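Local coordinates for protein cellulose 1,4-beta-cellobiosidase (Thermobifida fusca, PDB 4JJJ) that probably hydrolyses cellulose to release cellobiose, this chain being the family 48 glycoside hydrolase domain of a longer, multidomain enzyme, at residues 60-65 and 509-514; 229-234 and 422-427; 237-242 and 633-638. The protein carries 1 engineered substitution. All coordinates share one frame; numbering follows the deposited sequence. Where two conformers were deposited one is given.

Contact 1 of 3, residues 60-65 and 509-514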
loop_
_atom_site.group_PDB
_atom_site.type_symbol
_atom_site.label_atom_id
_atom_site.label_comp_id
_atom_site.label_asym_id
_atom_site.label_seq_id
_atom_site.Cartn_x
_atom_site.Cartn_y
_atom_site.Cartn_z
ATOM N N GLU A 60 -9.603 3.284 15.662
ATOM C CA GLU A 60 -10.908 3.143 16.299
ATOM C C GLU A 60 -11.180 1.778 16.842
ATOM O O GLU A 60 -11.940 1.671 17.806
ATOM C CB GLU A 60 -12.025 3.635 15.326
ATOM C CG GLU A 60 -11.899 5.093 14.896
ATOM C CD GLU A 60 -12.031 6.134 15.945
ATOM O OE1 GLU A 60 -11.853 5.827 17.174
ATOM O OE2 GLU A 60 -12.237 7.290 15.513
ATOM N N ALA A 61 -10.515 0.753 16.293
ATOM C CA ALA A 61 -10.740 -0.581 16.876
ATOM C C ALA A 61 -10.103 -0.640 18.253
ATOM O O ALA A 61 -10.654 -1.205 19.234
ATOM C CB ALA A 61 -10.179 -1.669 15.926
ATOM N N TYR A 62 -8.893 -0.115 18.410
ATOM C CA TYR A 62 -8.239 -0.025 19.726
ATOM C C TYR A 62 -9.025 0.896 20.647
ATOM O O TYR A 62 -9.130 0.603 21.830
ATOM C CB TYR A 62 -6.789 0.427 19.651
ATOM C CG TYR A 62 -5.804 -0.742 19.630
ATOM C CD1 TYR A 62 -5.032 -0.997 18.522
ATOM C CD2 TYR A 62 -5.701 -1.535 20.725
ATOM C CE1 TYR A 62 -4.137 -2.049 18.494
ATOM C CE2 TYR A 62 -4.824 -2.625 20.707
ATOM C CZ TYR A 62 -4.008 -2.858 19.581
ATOM O OH TYR A 62 -3.133 -3.968 19.452
ATOM N N TYR A 63 -9.625 1.941 20.149
ATOM C CA TYR A 63 -10.524 2.722 20.959
ATOM C C TYR A 63 -11.676 1.887 21.493
ATOM O O TYR A 63 -12.022 1.981 22.690
ATOM C CB TYR A 63 -11.027 3.966 20.207
ATOM C CG TYR A 63 -11.849 4.907 21.117
ATOM C CD1 TYR A 63 -11.185 5.715 22.032
ATOM C CD2 TYR A 63 -13.210 4.842 21.109
ATOM C CE1 TYR A 63 -11.920 6.561 22.851
ATOM C CE2 TYR A 63 -13.983 5.677 21.926
ATOM C CZ TYR A 63 -13.308 6.506 22.783
ATOM O OH TYR A 63 -13.996 7.338 23.723
ATOM N N GLY A 64 -12.313 1.078 20.661
ATOM C CA GLY A 64 -13.271 0.093 21.150
ATOM C C GLY A 64 -12.792 -0.844 22.181
ATOM O O GLY A 64 -13.481 -1.143 23.144
ATOM N N ARG A 65 -11.582 -1.345 22.029
ATOM C CA ARG A 65 -10.991 -2.236 23.018
ATOM C C ARG A 65 -10.899 -1.580 24.365
ATOM O O ARG A 65 -11.291 -2.149 25.397
ATOM C CB ARG A 65 -9.599 -2.724 22.625
ATOM C CG ARG A 65 -8.951 -3.651 23.634
ATOM C CD ARG A 65 -7.521 -4.098 23.321
ATOM N NE ARG A 65 -7.182 -5.126 24.304
ATOM C CZ ARG A 65 -6.829 -4.894 25.544
ATOM N NH1 ARG A 65 -6.454 -3.691 26.017
ATOM N NH2 ARG A 65 -6.762 -5.953 26.336
ATOM N N LEU A 509 8.212 -6.817 18.085
ATOM C CA LEU A 509 8.992 -7.357 19.197
ATOM C C LEU A 509 8.108 -7.770 20.407
ATOM O O LEU A 509 8.343 -8.807 21.010
ATOM C CB LEU A 509 10.078 -6.342 19.634
ATOM C CG LEU A 509 11.182 -6.115 18.549
ATOM C CD1 LEU A 509 12.115 -5.007 18.938
ATOM C CD2 LEU A 509 11.952 -7.373 18.286
ATOM N N MET A 510 7.107 -6.983 20.692
ATOM C CA MET A 510 6.179 -7.278 21.801
ATOM C C MET A 510 5.364 -8.544 21.530
ATOM O O MET A 510 5.288 -9.390 22.438
ATOM C CB MET A 510 5.258 -6.093 22.042
ATOM C CG MET A 510 5.968 -4.980 22.850
ATOM S SD MET A 510 4.816 -3.715 23.409
ATOM C CE MET A 510 4.110 -3.069 21.890
ATOM N N TYR A 511 4.754 -8.666 20.354
ATOM C CA TYR A 511 3.955 -9.880 20.036
ATOM C C TYR A 511 4.838 -11.076 20.129
ATOM O O TYR A 511 4.445 -12.173 20.643
ATOM C CB TYR A 511 3.259 -9.729 18.670
ATOM C CG TYR A 511 2.099 -8.787 18.679
ATOM C CD1 TYR A 511 2.196 -7.556 18.079
ATOM C CD2 TYR A 511 0.873 -9.156 19.219
ATOM C CE1 TYR A 511 1.086 -6.718 18.076
ATOM C CE2 TYR A 511 -0.231 -8.349 19.251
ATOM C CZ TYR A 511 -0.141 -7.091 18.718
ATOM O OH TYR A 511 -1.185 -6.219 18.631
ATOM N N TYR A 512 6.048 -10.978 19.541
ATOM C CA TYR A 512 6.981 -12.095 19.598
ATOM C C TYR A 512 7.406 -12.452 21.018
ATOM O O TYR A 512 7.454 -13.639 21.395
ATOM C CB TYR A 512 8.219 -11.742 18.804
ATOM C CG TYR A 512 9.332 -12.784 18.886
ATOM C CD1 TYR A 512 9.234 -14.035 18.232
ATOM C CD2 TYR A 512 10.485 -12.466 19.562
ATOM C CE1 TYR A 512 10.299 -14.988 18.294
ATOM C CE2 TYR A 512 11.514 -13.427 19.657
ATOM C CZ TYR A 512 11.407 -14.629 19.000
ATOM O OH TYR A 512 12.454 -15.474 19.030
ATOM N N ALA A 513 7.676 -11.428 21.794
ATOM C CA ALA A 513 8.059 -11.660 23.193
ATOM C C ALA A 513 6.970 -12.285 23.996
ATOM O O ALA A 513 7.276 -13.133 24.844
ATOM C CB ALA A 513 8.471 -10.342 23.831
ATOM N N LYS A 514 5.753 -11.839 23.782
ATOM C CA LYS A 514 4.609 -12.343 24.557
ATOM C C LYS A 514 4.532 -13.865 24.411
ATOM O O LYS A 514 4.385 -14.556 25.446
ATOM C CB LYS A 514 3.336 -11.676 24.168
ATOM C CG LYS A 514 2.100 -12.178 24.941
ATOM C CD LYS A 514 2.207 -11.846 26.387
ATOM C CE LYS A 514 0.998 -12.397 27.132
ATOM N NZ LYS A 514 1.033 -11.890 28.516
#
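Tyr-62 OH has two neighbours, the hydroxyl of Tyr-511 and the carboxylate of Glu-635. The bond to Glu-635 OE1, on helix 620-637, is its strongest polar contact. Tyr-511 OH lies 3.1 Å from Tyr-62 OH and is the sole point where the two segments meet. The side chains come from opposite directions, and each hydroxyl sits at the edge of the other ring, near its plane. No ring face is used between them. The backbones stay far apart, with 15.7 Å between Tyr-62 CA and Tyr-511 CA. Both helices, 50-67 and 499-516, belong to the (alpha/alpha)6 barrel of family 48, and the two phenol side chains span the gap between these helices. In Tyr-511, CG stands anti to the carbonyl carbon (chi1 -74°), which carries the hydroxyl across toward helix 50-67. The Tyr-62 ring packs on Thr-628, Ala-631 and Ala-632 of helix 620-637 and also meets the ring of Trp-239. Both tyrosines are buried. Tyr-512, on the same helix as Tyr-511, packs against helix 435-450, where its OH bonds to Asp-442 OD1, a calcium ligand.

Contact 2 of 3, residues 229-234 and 422-427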
loop_
_atom_site.group_PDB
_atom_site.type_symbol
_atom_site.label_atom_id
_atom_site.label_comp_id
_atom_site.label_asym_id
_atom_site.label_seq_id
_atom_site.Cartn_x
_atom_site.Cartn_y
_atom_site.Cartn_z
ATOM N N ALA A 229 -7.151 -3.621 6.667
ATOM C CA ALA A 229 -8.534 -3.376 7.093
ATOM C C ALA A 229 -9.191 -4.696 7.574
ATOM O O ALA A 229 -9.831 -4.750 8.608
ATOM C CB ALA A 229 -9.293 -2.783 5.981
ATOM N N VAL A 230 -8.961 -5.801 6.889
ATOM C CA VAL A 230 -9.404 -7.099 7.343
ATOM C C VAL A 230 -8.722 -7.529 8.623
ATOM O O VAL A 230 -9.386 -7.930 9.549
ATOM C CB VAL A 230 -9.152 -8.195 6.258
ATOM C CG1 VAL A 230 -9.473 -9.629 6.786
ATOM C CG2 VAL A 230 -9.951 -7.900 4.975
ATOM N N GLN A 231 -7.425 -7.386 8.734
ATOM C CA GLN A 231 -6.711 -7.657 9.922
ATOM C C GLN A 231 -7.240 -6.862 11.137
ATOM O O GLN A 231 -7.397 -7.401 12.218
ATOM C CB GLN A 231 -5.220 -7.293 9.684
ATOM C CG GLN A 231 -4.358 -7.356 10.861
ATOM C CD GLN A 231 -2.998 -6.726 10.637
ATOM O OE1 GLN A 231 -2.765 -6.136 9.606
ATOM N NE2 GLN A 231 -2.067 -6.904 11.608
ATOM N N VAL A 232 -7.558 -5.603 10.917
ATOM C CA VAL A 232 -8.124 -4.749 12.001
ATOM C C VAL A 232 -9.428 -5.358 12.509
ATOM O O VAL A 232 -9.660 -5.472 13.728
ATOM C CB VAL A 232 -8.374 -3.287 11.550
ATOM C CG1 VAL A 232 -9.231 -2.567 12.580
ATOM C CG2 VAL A 232 -7.047 -2.659 11.264
ATOM N N MET A 233 -10.248 -5.883 11.574
ATOM C CA MET A 233 -11.531 -6.392 11.970
ATOM C C MET A 233 -11.388 -7.736 12.645
ATOM O O MET A 233 -12.235 -8.100 13.489
ATOM C CB MET A 233 -12.466 -6.401 10.789
ATOM C CG MET A 233 -12.858 -5.045 10.311
ATOM S SD MET A 233 -13.442 -3.894 11.617
ATOM C CE MET A 233 -14.629 -4.828 12.300
ATOM N N PHE A 234 -10.380 -8.551 12.362
ATOM C CA PHE A 234 -10.099 -9.733 13.200
ATOM C C PHE A 234 -9.956 -9.323 14.655
ATOM O O PHE A 234 -10.529 -9.854 15.603
ATOM C CB PHE A 234 -8.836 -10.445 12.756
ATOM C CG PHE A 234 -8.359 -11.439 13.724
ATOM C CD1 PHE A 234 -8.900 -12.710 13.791
ATOM C CD2 PHE A 234 -7.374 -11.133 14.593
ATOM C CE1 PHE A 234 -8.470 -13.644 14.717
ATOM C CE2 PHE A 234 -6.909 -12.016 15.509
ATOM C CZ PHE A 234 -7.498 -13.313 15.626
ATOM N N MET A 422 6.429 -8.170 9.245
ATOM C CA MET A 422 6.830 -8.952 10.391
ATOM C C MET A 422 5.869 -8.813 11.526
ATOM O O MET A 422 5.636 -9.776 12.228
ATOM C CB MET A 422 8.269 -8.743 10.882
ATOM C CG MET A 422 8.874 -9.947 11.597
ATOM S SD MET A 422 8.852 -11.522 10.718
ATOM C CE MET A 422 9.704 -11.127 9.192
ATOM N N GLU A 423 5.339 -7.606 11.716
ATOM C CA GLU A 423 4.308 -7.416 12.812
ATOM C C GLU A 423 3.100 -8.363 12.619
ATOM O O GLU A 423 2.609 -8.921 13.593
ATOM C CB GLU A 423 3.794 -5.999 12.866
ATOM C CG GLU A 423 3.036 -5.708 14.157
ATOM C CD GLU A 423 2.440 -4.340 14.196
ATOM O OE1 GLU A 423 3.191 -3.381 13.913
ATOM O OE2 GLU A 423 1.269 -4.286 14.540
ATOM N N ARG A 424 2.741 -8.594 11.363
ATOM C CA ARG A 424 1.598 -9.426 11.105
ATOM C C ARG A 424 1.987 -10.917 11.390
ATOM O O ARG A 424 1.181 -11.670 11.927
ATOM C CB ARG A 424 1.155 -9.294 9.666
ATOM C CG ARG A 424 0.722 -7.865 9.254
ATOM C CD ARG A 424 0.961 -7.673 7.780
ATOM N NE ARG A 424 0.694 -6.301 7.416
ATOM C CZ ARG A 424 1.184 -5.654 6.352
ATOM N NH1 ARG A 424 1.923 -6.295 5.523
ATOM N NH2 ARG A 424 0.966 -4.323 6.225
ATOM N N VAL A 425 3.231 -11.269 11.019
ATOM C CA VAL A 425 3.773 -12.609 11.340
ATOM C C VAL A 425 3.816 -12.797 12.856
ATOM O O VAL A 425 3.456 -13.876 13.350
ATOM C CB VAL A 425 5.169 -12.792 10.683
ATOM C CG1 VAL A 425 5.750 -14.165 11.024
ATOM C CG2 VAL A 425 5.022 -12.604 9.165
ATOM N N ALA A 426 4.292 -11.780 13.603
ATOM C CA ALA A 426 4.313 -11.853 15.033
ATOM C C ALA A 426 2.940 -11.944 15.612
ATOM O O ALA A 426 2.747 -12.628 16.665
ATOM C CB ALA A 426 5.115 -10.676 15.600
ATOM N N GLN A 427 1.988 -11.205 15.040
ATOM C CA GLN A 427 0.630 -11.267 15.546
ATOM C C GLN A 427 0.062 -12.723 15.355
ATOM O O GLN A 427 -0.556 -13.249 16.275
ATOM C CB GLN A 427 -0.294 -10.314 14.880
ATOM C CG GLN A 427 -0.138 -8.852 15.312
ATOM C CD GLN A 427 -1.281 -7.983 14.770
ATOM O OE1 GLN A 427 -2.122 -8.354 13.988
ATOM N NE2 GLN A 427 -1.227 -6.768 15.193
HETATM O O HOH W 1 -0.844 -4.258 8.846
HETATM O O HOH W 2 0.439 -5.842 12.189
#
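The amide of Gln-231 joins helix 223-242 to helix 416-432 within the (alpha/alpha)6 barrel, and all three residues that touch are buried. One direct hydrogen bond crosses. Gln-231 NE2 donates to Gln-427 OE1 at 2.8 Å, with an N-H...O angle of 160°. The acceptor lies in the amide plane of Gln-231, but the donor stands 54° out of the carbonyl plane of Gln-427. Gln-427 OE1 also accepts from Trp-235 NE1. Gln-231 has CG anti to its N (chi1 173°) and an extended chain beyond, which brings its amide out to the facing helix.

Water carries other polar links. Gln-231 NE2 gives a second bond to water 2, at 2.8 Å, and that water donates weakly to Glu-423 OE2. On the other end of the amide, Gln-231 OE1 accepts from water 1 and also from Asn-328 ND2. These partners fix which way round the amide lies. A leucine in place of Gln-231 would probably leave Gln-427 OE1 with one donor fewer, take one anchor from each water and leave Asn-328 ND2 without this acceptor.

Between the two segments, the main packing is of Gln-231 on Arg-424. Arg-424 CG lies 3.8 Å from Gln-231 NE2, and the side chains cross at about a right angle.

Polar bonds hold the guanidinium. Its NH1 donates to the carbonyl oxygens of Gln-327 and Gly-325. Its NH2 bonds weakly to OD1 of the engineered Asn-224, at the predicted nucleophile position. Water 1 bridges Gln-231 OE1 to Arg-424 NE, lying 2.9 Å from NE in the guanidinium plane.

Contact 3 of 3, residues 237-242 and 633-638. With ZN (zinc ion), chain B; ZN (zinc ion), chain R; ZN (zinc ion), chain S; EDO (1,2-ethanediol), chain C.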
loop_
_atom_site.group_PDB
_atom_site.type_symbol
_atom_site.label_atom_id
_atom_site.label_comp_id
_atom_site.label_asym_id
_atom_site.label_seq_id
_atom_site.Cartn_x
_atom_site.Cartn_y
_atom_site.Cartn_z
ATOM N N HIS A 237 -13.107 -8.065 16.389
ATOM C CA HIS A 237 -13.897 -9.278 16.789
ATOM C C HIS A 237 -13.401 -9.799 18.115
ATOM O O HIS A 237 -14.142 -10.128 19.073
ATOM C CB HIS A 237 -13.742 -10.439 15.780
ATOM C CG HIS A 237 -14.324 -11.722 16.282
ATOM N ND1 HIS A 237 -13.554 -12.755 16.699
ATOM C CD2 HIS A 237 -15.598 -12.074 16.526
ATOM C CE1 HIS A 237 -14.325 -13.708 17.190
ATOM N NE2 HIS A 237 -15.569 -13.297 17.126
ATOM N N GLU A 238 -12.124 -10.018 18.169
ATOM C CA GLU A 238 -11.551 -10.550 19.374
ATOM C C GLU A 238 -11.875 -9.672 20.575
ATOM O O GLU A 238 -12.231 -10.186 21.649
ATOM C CB GLU A 238 -10.054 -10.765 19.309
ATOM C CG GLU A 238 -9.640 -11.748 18.176
ATOM C CD GLU A 238 -10.048 -13.190 18.443
ATOM O OE1 GLU A 238 -9.420 -13.796 19.360
ATOM O OE2 GLU A 238 -10.994 -13.666 17.780
ATOM N N TRP A 239 -11.666 -8.362 20.433
ATOM C CA TRP A 239 -11.796 -7.432 21.551
ATOM C C TRP A 239 -13.263 -7.202 21.923
ATOM O O TRP A 239 -13.575 -7.151 23.113
ATOM C CB TRP A 239 -11.091 -6.108 21.209
ATOM C CG TRP A 239 -9.625 -6.245 20.930
ATOM C CD1 TRP A 239 -8.744 -7.093 21.498
ATOM C CD2 TRP A 239 -8.854 -5.389 20.042
ATOM N NE1 TRP A 239 -7.500 -6.873 21.005
ATOM C CE2 TRP A 239 -7.532 -5.814 20.118
ATOM C CE3 TRP A 239 -9.183 -4.313 19.180
ATOM C CZ2 TRP A 239 -6.522 -5.258 19.324
ATOM C CZ3 TRP A 239 -8.168 -3.730 18.413
ATOM C CH2 TRP A 239 -6.856 -4.200 18.531
ATOM N N ALA A 240 -14.134 -7.086 20.950
ATOM C CA ALA A 240 -15.588 -7.001 21.220
ATOM C C ALA A 240 -16.028 -8.306 21.864
ATOM O O ALA A 240 -16.854 -8.241 22.820
ATOM C CB ALA A 240 -16.363 -6.761 20.032
ATOM N N LYS A 241 -15.534 -9.461 21.426
ATOM C CA LYS A 241 -15.989 -10.731 22.015
ATOM C C LYS A 241 -15.602 -10.801 23.497
ATOM O O LYS A 241 -16.419 -11.240 24.346
ATOM C CB LYS A 241 -15.454 -11.925 21.203
ATOM C CG LYS A 241 -15.290 -13.222 21.989
ATOM C CD LYS A 241 -14.979 -14.331 21.032
ATOM C CE LYS A 241 -13.555 -14.227 20.569
ATOM N NZ LYS A 241 -12.752 -14.902 21.644
ATOM N N GLU A 242 -14.419 -10.355 23.863
ATOM C CA GLU A 242 -13.990 -10.382 25.268
ATOM C C GLU A 242 -14.885 -9.521 26.166
ATOM O O GLU A 242 -15.064 -9.863 27.381
ATOM C CB GLU A 242 -12.561 -9.864 25.423
ATOM C CG GLU A 242 -11.519 -10.649 24.697
ATOM C CD GLU A 242 -10.108 -10.007 24.656
ATOM O OE1 GLU A 242 -9.940 -8.788 24.986
ATOM O OE2 GLU A 242 -9.214 -10.772 24.188
ATOM N N HIS A 633 0.857 -2.636 24.078
ATOM C CA HIS A 633 1.646 -2.913 25.280
ATOM C C HIS A 633 0.696 -3.354 26.408
ATOM O O HIS A 633 0.946 -4.337 27.065
ATOM C CB HIS A 633 2.520 -1.732 25.735
ATOM C CG HIS A 633 3.205 -1.997 27.066
ATOM N ND1 HIS A 633 2.523 -1.988 28.264
ATOM C CD2 HIS A 633 4.480 -2.305 27.361
ATOM C CE1 HIS A 633 3.359 -2.294 29.232
ATOM N NE2 HIS A 633 4.542 -2.485 28.703
ATOM N N ASP A 634 -0.373 -2.608 26.648
ATOM C CA ASP A 634 -1.231 -3.001 27.768
ATOM C C ASP A 634 -2.093 -4.226 27.479
ATOM O O ASP A 634 -2.355 -5.023 28.341
ATOM C CB ASP A 634 -2.021 -1.835 28.287
ATOM C CG ASP A 634 -1.180 -0.995 29.330
ATOM O OD1 ASP A 634 0.106 -1.143 29.403
ATOM O OD2 ASP A 634 -1.856 -0.255 30.089
ATOM N N GLU A 635 -2.491 -4.421 26.206
ATOM C CA GLU A 635 -3.168 -5.626 25.747
ATOM C C GLU A 635 -2.344 -6.857 26.077
ATOM O O GLU A 635 -2.904 -7.900 26.576
ATOM C CB GLU A 635 -3.340 -5.529 24.228
ATOM C CG GLU A 635 -3.934 -6.787 23.569
ATOM C CD GLU A 635 -4.124 -6.604 22.044
ATOM O OE1 GLU A 635 -3.600 -5.580 21.500
ATOM O OE2 GLU A 635 -4.597 -7.579 21.405
ATOM N N LEU A 636 -1.049 -6.789 25.845
ATOM C CA LEU A 636 -0.147 -7.941 25.953
ATOM C C LEU A 636 0.417 -8.097 27.356
ATOM O O LEU A 636 0.607 -9.237 27.779
ATOM C CB LEU A 636 1.041 -7.807 24.993
ATOM C CG LEU A 636 0.597 -7.824 23.534
ATOM C CD1 LEU A 636 1.728 -7.489 22.636
ATOM C CD2 LEU A 636 0.156 -9.213 23.152
ATOM N N PHE A 637 0.657 -6.949 28.040
ATOM C CA PHE A 637 1.436 -6.994 29.279
ATOM C C PHE A 637 0.716 -6.391 30.454
ATOM O O PHE A 637 1.189 -6.572 31.576
ATOM C CB PHE A 637 2.823 -6.403 29.069
ATOM C CG PHE A 637 3.616 -7.126 28.005
ATOM C CD1 PHE A 637 4.034 -8.419 28.176
ATOM C CD2 PHE A 637 3.901 -6.515 26.807
ATOM C CE1 PHE A 637 4.785 -9.061 27.183
ATOM C CE2 PHE A 637 4.610 -7.154 25.833
ATOM C CZ PHE A 637 5.026 -8.394 25.992
ATOM N N GLY A 638 -0.399 -5.721 30.222
ATOM C CA GLY A 638 -1.299 -5.279 31.332
ATOM C C GLY A 638 -0.795 -3.902 31.593
ATOM O O GLY A 638 0.405 -3.683 31.470
HETATM ZN ZN ZN B . -15.871 -15.373 16.579
HETATM ZN ZN ZN R . -17.502 -14.355 17.308
HETATM ZN ZN ZN S . 6.174 -2.677 29.856
HETATM C C1 EDO C . -5.146 -13.668 21.091
HETATM O O1 EDO C . -5.151 -14.631 22.158
HETATM C C2 EDO C . -6.380 -13.792 20.236
HETATM O O2 EDO C . -7.521 -13.104 20.794
HETATM O O HOH W 3 -17.111 -15.911 18.599
HETATM O O HOH W 4 6.448 -0.962 30.949
HETATM O O HOH W 5 -14.366 -17.133 16.144
#
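The Trp-239 ring meets the Glu-635 carboxylate at its edge, with Glu-635 OE2 lying in the ring plane. The two planes are close to perpendicular. Other groups surround the indole: Arg-65 makes a cation-pi contact with it, and the ring of Trp-235 also meets it. The two histidines each have a neighbour from the next helical turn on one face, Lys-241 CB over His-237 and Phe-637 CB over His-633.

Trp-239 NE1 donates to Glu-635 OE2 at 3.0 Å, with an N-H...O angle of 151°. It reaches the oxygen from above the carboxylate, 76° out of its plane. Glu-635 OE1 lies 3.7 Å from Trp-239 CZ2 and is bonded to Tyr-62 OH, so each carboxylate oxygen has its own donor. With CG anti to the backbone N (chi1 175°) and the chain extended, Glu-635 stretches straight to the indole.

The bond ties the C-terminal end of helix 223-242 to that of helix 620-637, the last helix of the chain, in the (alpha/alpha)6 barrel domain, far from the predicted catalytic residues. A like charge is near: Glu-242 OE2 is 6.3 Å from Glu-635 OE2.

Zinc is bound on the side chains flanking the contact. His-633 NE2 binds one zinc ion at 2.0 Å, with water 4 and Glu-526 among its other ligands. His-633 ND1 donates to Asp-634 OD1 at 2.8 Å, nearly in line with the C-O bond, which holds the ring's rotation. His-237 NE2 is 2.2 Å from each of two zinc positions. These lie 2.1 Å from each other, zinc to zinc, so they are probably alternatives, and His-237 itself was modelled in two conformers. Glu-340 serves the same site.

Contacts 1 and 3 have centres about 7 Å apart and share polar groups. Tyr-62 OH is 2.6 Å from Glu-635 OE1, and Lys-514 NZ is 2.8 Å from Leu-636 O; both are probable hydrogen bonds. Contact 2 lies about 10 Å from contact 1, centre to centre, and touches it by packing, with Ala-61 CB 3.6 Å from Val-232 CG1. Contacts 2 and 3 use successive parts of helix 223-242. Contact 2 is the one beside the predicted active site: the Arg-424 side chain is about 3 Å from that of engineered Asn-224, about 8 Å from that of Glu-51, the predicted proton donor, and about 9 Å from a bound glucose. The centre of contact 3 is about 26 Å from the chain centre, that of contact 2 about 14 Å.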